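Local atomic coordinates of excinuclease ABC, subunit A. (Deinococcus radiodurans, PDB entry 2VF7), a protein that probably binds damaged DNA for nucleotide excision repair, as a zinc-containing, ATP-hydrolysing UvrA-family member of the ABC superfamily. Residues Leu360-His365 against Thr392-Asn397; Leu388-Gln393 against Glu418-Ala423; Glu425-Lys428 against Ser433-Val436. The protein carries 1 engineered substitution. All blocks are in the same frame, centred on the assembly; numbering follows the deposited sequence.

In the fold
The three contacts run from the helical flank of the first ABC ATPase core to its sheet. Contacts 1 and 2 share helix 382-393, which begins within an LSPGE sequence that probably corresponds to the ABC signature, and their centres lie about 7 Å apart. Contact 1 sets that helix and the turn after it against helix 345-365; contact 2 sets it against helix 417-428. The latter helix meets strand 433-437 in contact 3, its centre about 10 Å from that of contact 2 and about 14 Å from that of contact 1. Along the chain, contact 1 opens first, the first segment of contact 2 overlaps its second at T392 and Q393, and contact 3 follows both. Packing thus continues to the core sheet.

Contact 1: Leu360-His365 against Thr392-Asn397; sequences LDVLLH and TQLYSN
V362 lays its CG1 methyl against the root of the L394 side chain, 4.1 Å from L394 CB, the two side chains meeting at a slant. This is where helix 345-365 packs on the turn that leaves helix 382-393, the helix that probably follows the ABC signature in the first ATPase core. The same CG1 also comes to the rim of Y395, 4.3 Å from Y395 CD2, because CG1 stands anti to the backbone N (chi1 167°) and reaches out from helix 345-365.

L363 makes the closer approach to the tyrosine. Its CD2 sits 3.7 Å from Y395 CE2 and 3.8 Å from Y395 OH, with the two side chains crossing at about a right angle. V362 CG1 and L363 CD2 both meet the ring at its edge, near its plane, so the aliphatic groups do not stack on a face. Y395 is modelled in two conformers, and this describes one of them. In it chi1 of 56° puts the ring between the backbone N and the carbonyl carbon, folded back over its own turn. The hydroxyl end is held from elsewhere: Y395 OH is hydrogen-bonded to T114 O. L363 also reaches A391 and L388 on helix 382-393, and ADP lies about 13 Å from its side chain. Over one face of the Y395 ring, offset toward the rim, stands T392 O, 3.8 Å above the plane.

Contact 2: Leu388-Gln393 against Glu418-Ala423; sequences LRLATQ and EALLSA
Between L390 and L420, which meet through their methyls, there is no flat group; those of this contact, the Q393 amide and the R389 guanidinium, belong to other sides of helix 382-393. The amide of Q393 turns back on its own helix: Q393 NE2 donates to R389 O at 3.2 Å, with the acceptor only 1° out of the amide plane and an N-H...O angle of 152°. R389 O also takes the backbone bond from Q393 N, so two donors grip one carbonyl. At the other end of the amide, Q393 OE1 is hydrogen-bonded to Y403 OH, and the two side-chain bonds together hold its rotation. The R389 guanidinium leads to the dimer partner, its NH1 bonded to S68 O of the second subunit.

The contact itself is aliphatic and buried. L390 CD2 lies 4.2 Å from L420 CD1, the two side chains crossing at about a right angle, and the same methyl is 4.4 Å from A423 CB. L390 gets there with CG anti to the backbone N (chi1 -164°), which carries its branch out to the neighbouring helix. In the ABC ATPase fold this joins the probable signature helix to helix 417-428, the connecting helix that follows the strand that probably carries the Walker B motif, 402-406. A423 lies one turn further along helix 417-428 than L420, so L390 CD2 sits between residues one turn apart. Its sister methyl, L390 CD1, packs on L427, while L424 also touches the L390 side chain. L420 also touches P408, in the loop after strand 402-406.

Contact 3: Glu425-Lys428 against Ser433-Val436; sequences ENLK and SLFV
L434 pushes both of its methyls into the sheet-facing side of helix 417-428. CD2 of L434 sits 3.8 Å from L427 CD1, the two side chains crossing at about a right angle, and L434 CD1 sits 3.8 Å from K428 CB. With its CG anti to the carbonyl carbon (chi1 -56°), the leucine splits its branch over two successive helix residues. This tight, buried part is the helix-to-sheet layer of a beta-alpha-beta crossover: strand 402-406, helix 417-428, then strand 433-437, which lies parallel beside the first strand in the sheet of the ATPase core. Y403 on that first strand touches both L427 and L434. Cutting L434 back to an alanine would probably open a gap between helix and sheet, with K428 CB and L427 CD1 losing the methyls they rest on.

The K428 side is looser and partly exposed. Only the start of its chain packs on L434; beyond a bend at chi3 (100°) it leads away to its charged end, where K428 NZ forms a salt bridge with D448. A weak hydrogen bond, part of a salt bridge, joins K428 NZ to E425 OE1 at 3.3 Å, and E425 itself is modelled in two conformers.

Contact 1: Leu360-His365 against Thr392-Asn397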
loop_
_atom_site.group_PDB
_atom_site.type_symbol
_atom_site.label_atom_id
_atom_site.label_comp_id
_atom_site.label_asym_id
_atom_site.label_seq_id
_atom_site.Cartn_x
_atom_site.Cartn_y
_atom_site.Cartn_z
ATOM N N LEU A 360 -9.630 -18.604 22.508
ATOM C CA LEU A 360 -10.152 -19.873 22.007
ATOM C C LEU A 360 -11.646 -20.069 22.260
ATOM O O LEU A 360 -12.327 -20.684 21.448
ATOM C CB LEU A 360 -9.349 -21.055 22.569
ATOM C CG LEU A 360 -8.060 -21.422 21.834
ATOM C CD1 LEU A 360 -7.042 -22.038 22.770
ATOM C CD2 LEU A 360 -8.364 -22.359 20.682
ATOM N N ASP A 361 -12.149 -19.530 23.368
ATOM C CA ASP A 361 -13.575 -19.642 23.723
ATOM C C ASP A 361 -14.486 -18.963 22.700
ATOM O O ASP A 361 -15.564 -19.470 22.393
ATOM C CB ASP A 361 -13.852 -19.105 25.143
ATOM C CG ASP A 361 -13.886 -20.216 26.209
ATOM O OD1 ASP A 361 -14.052 -21.413 25.872
ATOM O OD2 ASP A 361 -13.760 -19.891 27.411
ATOM N N VAL A 362 -14.039 -17.822 22.187
ATOM C CA VAL A 362 -14.738 -17.086 21.122
ATOM C C VAL A 362 -14.956 -17.950 19.862
ATOM O O VAL A 362 -16.070 -18.016 19.338
ATOM C CB VAL A 362 -13.979 -15.768 20.768
ATOM C CG1 VAL A 362 -14.490 -15.160 19.472
ATOM C CG2 VAL A 362 -14.081 -14.764 21.910
ATOM N N LEU A 363 -13.885 -18.608 19.412
ATOM C CA LEU A 363 -13.897 -19.522 18.262
ATOM C C LEU A 363 -14.769 -20.750 18.517
ATOM O O LEU A 363 -15.546 -21.171 17.654
ATOM C CB LEU A 363 -12.464 -19.998 17.947
ATOM C CG LEU A 363 -11.352 -19.130 17.323
ATOM C CD1 LEU A 363 -11.707 -18.697 15.901
ATOM C CD2 LEU A 363 -10.959 -17.920 18.159
ATOM N N LEU A 364 -14.618 -21.315 19.714
ATOM C CA LEU A 364 -15.313 -22.524 20.126
ATOM C C LEU A 364 -16.815 -22.285 20.218
ATOM O O LEU A 364 -17.619 -23.145 19.830
ATOM C CB LEU A 364 -14.768 -22.987 21.478
ATOM C CG LEU A 364 -13.501 -23.857 21.554
ATOM C CD1 LEU A 364 -13.845 -25.276 22.015
ATOM C CD2 LEU A 364 -12.686 -23.874 20.260
ATOM N N HIS A 365 -17.181 -21.109 20.726
ATOM C CA HIS A 365 -18.580 -20.709 20.877
ATOM C C HIS A 365 -19.239 -20.447 19.516
ATOM O O HIS A 365 -20.461 -20.550 19.385
ATOM C CB HIS A 365 -18.692 -19.497 21.810
ATOM C CG HIS A 365 -18.586 -19.841 23.271
ATOM N ND1 HIS A 365 -18.160 -21.074 23.724
ATOM C CD2 HIS A 365 -18.833 -19.102 24.380
ATOM C CE1 HIS A 365 -18.172 -21.087 25.046
ATOM N NE2 HIS A 365 -18.577 -19.902 25.470
ATOM N N THR A 392 -12.126 -13.381 15.064
ATOM C CA THR A 392 -10.861 -12.641 15.249
ATOM C C THR A 392 -11.093 -11.162 15.568
ATOM O O THR A 392 -10.314 -10.536 16.298
ATOM C CB THR A 392 -9.955 -12.783 14.005
ATOM O OG1 THR A 392 -9.731 -14.176 13.752
ATOM C CG2 THR A 392 -8.625 -12.113 14.223
ATOM N N GLN A 393 -12.171 -10.622 15.009
ATOM C CA GLN A 393 -12.566 -9.240 15.222
ATOM C C GLN A 393 -13.060 -9.044 16.655
ATOM O O GLN A 393 -12.947 -7.952 17.215
ATOM C CB GLN A 393 -13.694 -8.845 14.259
ATOM C CG GLN A 393 -13.327 -8.740 12.787
ATOM C CD GLN A 393 -11.888 -8.296 12.505
ATOM O OE1 GLN A 393 -11.524 -7.117 12.641
ATOM N NE2 GLN A 393 -11.070 -9.251 12.080
ATOM N N LEU A 394 -13.627 -10.108 17.224
ATOM C CA LEU A 394 -14.258 -10.041 18.537
ATOM C C LEU A 394 -13.242 -9.910 19.665
ATOM O O LEU A 394 -13.615 -9.638 20.817
ATOM C CB LEU A 394 -15.203 -11.223 18.764
ATOM C CG LEU A 394 -16.670 -11.010 18.368
ATOM C CD1 LEU A 394 -17.475 -12.261 18.625
ATOM C CD2 LEU A 394 -17.277 -9.845 19.150
ATOM N N TYR A 395 -11.960 -10.081 19.326
ATOM C CA TYR A 395 -10.866 -9.819 20.254
ATOM C C TYR A 395 -9.766 -8.944 19.667
ATOM O O TYR A 395 -8.615 -9.012 20.090
ATOM C CB TYR A 395 -10.305 -11.116 20.851
ATOM C CG TYR A 395 -9.818 -12.190 19.890
ATOM C CD1 TYR A 395 -8.566 -12.098 19.270
ATOM C CD2 TYR A 395 -10.580 -13.343 19.663
ATOM C CE1 TYR A 395 -8.105 -13.104 18.419
ATOM C CE2 TYR A 395 -10.127 -14.354 18.815
ATOM C CZ TYR A 395 -8.890 -14.229 18.202
ATOM O OH TYR A 395 -8.440 -15.225 17.371
ATOM N N SER A 396 -10.132 -8.101 18.709
ATOM C CA SER A 396 -9.141 -7.338 17.971
ATOM C C SER A 396 -8.977 -5.958 18.567
ATOM O O SER A 396 -7.948 -5.312 18.348
ATOM C CB SER A 396 -9.539 -7.213 16.506
ATOM O OG SER A 396 -10.211 -5.989 16.272
ATOM N N ASN A 397 -10.007 -5.517 19.297
ATOM C CA ASN A 397 -10.034 -4.210 19.976
ATOM C C ASN A 397 -10.372 -3.015 19.063
ATOM O O ASN A 397 -10.322 -1.857 19.520
ATOM C CB ASN A 397 -8.728 -3.954 20.755
ATOM C CG ASN A 397 -8.857 -4.211 22.256
ATOM O OD1 ASN A 397 -8.044 -3.719 23.050
ATOM N ND2 ASN A 397 -9.879 -4.968 22.656
#

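Contact 2: Leu388-Gln393 against Glu418-Ala423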
loop_
_atom_site.group_PDB
_atom_site.type_symbol
_atom_site.label_atom_id
_atom_site.label_comp_id
_atom_site.label_asym_id
_atom_site.label_seq_id
_atom_site.Cartn_x
_atom_site.Cartn_y
_atom_site.Cartn_z
ATOM N N LEU A 388 -14.420 -17.435 10.994
ATOM C CA LEU A 388 -13.109 -17.297 11.619
ATOM C C LEU A 388 -12.580 -15.870 11.586
ATOM O O LEU A 388 -11.601 -15.552 12.257
ATOM C CB LEU A 388 -12.087 -18.147 10.885
ATOM C CG LEU A 388 -12.030 -19.663 11.054
ATOM C CD1 LEU A 388 -11.045 -20.189 10.015
ATOM C CD2 LEU A 388 -11.612 -20.077 12.470
ATOM N N ARG A 389 -13.176 -15.029 10.749
ATOM C CA ARG A 389 -12.745 -13.642 10.634
ATOM C C ARG A 389 -13.570 -12.771 11.570
ATOM O O ARG A 389 -13.079 -11.793 12.132
ATOM C CB ARG A 389 -12.832 -13.178 9.197
ATOM C CG ARG A 389 -11.758 -12.183 8.876
ATOM C CD ARG A 389 -10.945 -12.557 7.648
ATOM N NE ARG A 389 -11.254 -11.723 6.484
ATOM C CZ ARG A 389 -10.999 -10.413 6.367
ATOM N NH1 ARG A 389 -10.444 -9.722 7.363
ATOM N NH2 ARG A 389 -11.320 -9.785 5.242
ATOM N N LEU A 390 -14.826 -13.170 11.730
ATOM C CA LEU A 390 -15.729 -12.628 12.713
ATOM C C LEU A 390 -15.166 -12.829 14.134
ATOM O O LEU A 390 -15.097 -11.882 14.926
ATOM C CB LEU A 390 -17.083 -13.318 12.561
ATOM C CG LEU A 390 -18.273 -12.646 13.232
ATOM C CD1 LEU A 390 -18.440 -11.259 12.674
ATOM C CD2 LEU A 390 -19.572 -13.437 13.081
ATOM N N ALA A 391 -14.752 -14.059 14.435
ATOM C CA ALA A 391 -14.217 -14.415 15.737
ATOM C C ALA A 391 -12.992 -13.575 16.060
ATOM O O ALA A 391 -12.857 -13.075 17.182
ATOM C CB ALA A 391 -13.890 -15.879 15.787
ATOM N N THR A 392 -12.126 -13.381 15.064
ATOM C CA THR A 392 -10.861 -12.641 15.249
ATOM C C THR A 392 -11.093 -11.162 15.568
ATOM O O THR A 392 -10.314 -10.536 16.298
ATOM C CB THR A 392 -9.955 -12.783 14.005
ATOM O OG1 THR A 392 -9.731 -14.176 13.752
ATOM C CG2 THR A 392 -8.625 -12.113 14.223
ATOM N N GLN A 393 -12.171 -10.622 15.009
ATOM C CA GLN A 393 -12.566 -9.240 15.222
ATOM C C GLN A 393 -13.060 -9.044 16.655
ATOM O O GLN A 393 -12.947 -7.952 17.215
ATOM C CB GLN A 393 -13.694 -8.845 14.259
ATOM C CG GLN A 393 -13.327 -8.740 12.787
ATOM C CD GLN A 393 -11.888 -8.296 12.505
ATOM O OE1 GLN A 393 -11.524 -7.117 12.641
ATOM N NE2 GLN A 393 -11.070 -9.251 12.080
ATOM N N GLU A 418 -28.193 -18.919 16.767
ATOM C CA GLU A 418 -28.085 -18.171 18.028
ATOM C C GLU A 418 -26.645 -17.873 18.448
ATOM O O GLU A 418 -26.384 -16.869 19.110
ATOM C CB GLU A 418 -28.829 -18.901 19.138
ATOM C CG GLU A 418 -30.104 -18.191 19.593
ATOM C CD GLU A 418 -31.170 -18.023 18.494
ATOM O OE1 GLU A 418 -32.273 -17.537 18.829
ATOM O OE2 GLU A 418 -30.929 -18.376 17.314
ATOM N N ALA A 419 -25.717 -18.739 18.044
ATOM C CA ALA A 419 -24.290 -18.535 18.289
ATOM C C ALA A 419 -23.721 -17.482 17.336
ATOM O O ALA A 419 -22.821 -16.714 17.704
ATOM C CB ALA A 419 -23.541 -19.847 18.144
ATOM N N LEU A 420 -24.237 -17.460 16.112
ATOM C CA LEU A 420 -23.915 -16.415 15.152
ATOM C C LEU A 420 -24.530 -15.060 15.558
ATOM O O LEU A 420 -23.842 -14.043 15.593
ATOM C CB LEU A 420 -24.369 -16.830 13.745
ATOM C CG LEU A 420 -24.466 -15.733 12.670
ATOM C CD1 LEU A 420 -23.095 -15.438 12.068
ATOM C CD2 LEU A 420 -25.510 -16.065 11.603
ATOM N N LEU A 421 -25.824 -15.060 15.866
ATOM C CA LEU A 421 -26.535 -13.857 16.313
ATOM C C LEU A 421 -25.911 -13.196 17.536
ATOM O O LEU A 421 -25.904 -11.969 17.651
ATOM C CB LEU A 421 -28.011 -14.170 16.581
ATOM C CG LEU A 421 -28.921 -14.153 15.348
ATOM C CD1 LEU A 421 -30.338 -14.596 15.684
ATOM C CD2 LEU A 421 -28.938 -12.784 14.627
ATOM N N SER A 422 -25.391 -14.026 18.437
ATOM C CA SER A 422 -24.774 -13.587 19.684
ATOM C C SER A 422 -23.382 -12.963 19.496
ATOM O O SER A 422 -22.990 -12.072 20.253
ATOM C CB SER A 422 -24.739 -14.756 20.675
ATOM O OG SER A 422 -23.541 -14.762 21.421
ATOM N N ALA A 423 -22.646 -13.433 18.491
ATOM C CA ALA A 423 -21.337 -12.882 18.134
ATOM C C ALA A 423 -21.456 -11.569 17.384
ATOM O O ALA A 423 -20.550 -10.757 17.436
ATOM C CB ALA A 423 -20.560 -13.865 17.314
#

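Contact 3: Glu425-Lys428 against Ser433-Val436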
loop_
_atom_site.group_PDB
_atom_site.type_symbol
_atom_site.label_atom_id
_atom_site.label_comp_id
_atom_site.label_asym_id
_atom_site.label_seq_id
_atom_site.Cartn_x
_atom_site.Cartn_y
_atom_site.Cartn_z
ATOM N N GLU A 425 -24.024 -9.370 17.975
ATOM C CA GLU A 425 -24.417 -8.416 19.016
ATOM C C GLU A 425 -23.214 -7.997 19.839
ATOM O O GLU A 425 -23.081 -6.818 20.174
ATOM C CB GLU A 425 -25.523 -8.978 19.909
ATOM C CG GLU A 425 -25.763 -8.221 21.253
ATOM C CD GLU A 425 -26.624 -6.954 21.126
ATOM O OE1 GLU A 425 -27.066 -6.612 20.003
ATOM O OE2 GLU A 425 -26.860 -6.288 22.162
ATOM N N ASN A 426 -22.321 -8.942 20.135
ATOM C CA ASN A 426 -21.098 -8.614 20.878
ATOM C C ASN A 426 -20.198 -7.685 20.090
ATOM O O ASN A 426 -19.595 -6.779 20.658
ATOM C CB ASN A 426 -20.309 -9.861 21.270
ATOM C CG ASN A 426 -20.916 -10.606 22.448
ATOM O OD1 ASN A 426 -21.481 -10.014 23.380
ATOM N ND2 ASN A 426 -20.781 -11.920 22.419
ATOM N N LEU A 427 -20.119 -7.918 18.784
ATOM C CA LEU A 427 -19.384 -7.054 17.869
ATOM C C LEU A 427 -19.977 -5.662 17.830
ATOM O O LEU A 427 -19.251 -4.680 17.851
ATOM C CB LEU A 427 -19.376 -7.638 16.449
ATOM C CG LEU A 427 -18.067 -8.190 15.880
ATOM C CD1 LEU A 427 -18.124 -8.175 14.354
ATOM C CD2 LEU A 427 -16.858 -7.369 16.378
ATOM N N LYS A 428 -21.303 -5.590 17.753
ATOM C CA LYS A 428 -22.022 -4.328 17.817
ATOM C C LYS A 428 -21.659 -3.603 19.099
ATOM O O LYS A 428 -21.189 -2.471 19.050
ATOM C CB LYS A 428 -23.528 -4.577 17.769
ATOM C CG LYS A 428 -24.377 -3.356 17.568
ATOM C CD LYS A 428 -25.832 -3.724 17.608
ATOM C CE LYS A 428 -26.440 -3.410 18.939
ATOM N NZ LYS A 428 -27.910 -3.639 18.939
ATOM N N SER A 433 -20.630 -0.939 13.850
ATOM C CA SER A 433 -21.869 -1.038 13.065
ATOM C C SER A 433 -21.745 -2.211 12.102
ATOM O O SER A 433 -20.655 -2.486 11.585
ATOM C CB SER A 433 -22.113 0.245 12.247
ATOM O OG SER A 433 -21.978 1.427 13.023
ATOM N N LEU A 434 -22.864 -2.878 11.825
ATOM C CA LEU A 434 -22.846 -4.082 11.011
ATOM C C LEU A 434 -23.786 -3.974 9.814
ATOM O O LEU A 434 -24.985 -3.758 9.970
ATOM C CB LEU A 434 -23.200 -5.302 11.880
ATOM C CG LEU A 434 -22.325 -5.517 13.127
ATOM C CD1 LEU A 434 -23.165 -5.967 14.288
ATOM C CD2 LEU A 434 -21.238 -6.498 12.866
ATOM N N PHE A 435 -23.224 -4.091 8.612
ATOM C CA PHE A 435 -24.032 -4.144 7.394
ATOM C C PHE A 435 -23.993 -5.585 6.876
ATOM O O PHE A 435 -22.939 -6.073 6.474
ATOM C CB PHE A 435 -23.537 -3.161 6.310
ATOM C CG PHE A 435 -23.695 -1.683 6.661
ATOM C CD1 PHE A 435 -24.434 -1.262 7.774
ATOM C CD2 PHE A 435 -23.101 -0.703 5.845
ATOM C CE1 PHE A 435 -24.560 0.098 8.066
ATOM C CE2 PHE A 435 -23.222 0.658 6.139
ATOM C CZ PHE A 435 -23.948 1.063 7.240
ATOM N N VAL A 436 -25.143 -6.246 6.873
ATOM C CA VAL A 436 -25.206 -7.676 6.609
ATOM C C VAL A 436 -26.175 -7.988 5.485
ATOM O O VAL A 436 -27.361 -7.770 5.637
ATOM C CB VAL A 436 -25.662 -8.446 7.861
ATOM C CG1 VAL A 436 -25.774 -9.967 7.582
ATOM C CG2 VAL A 436 -24.711 -8.159 9.020
#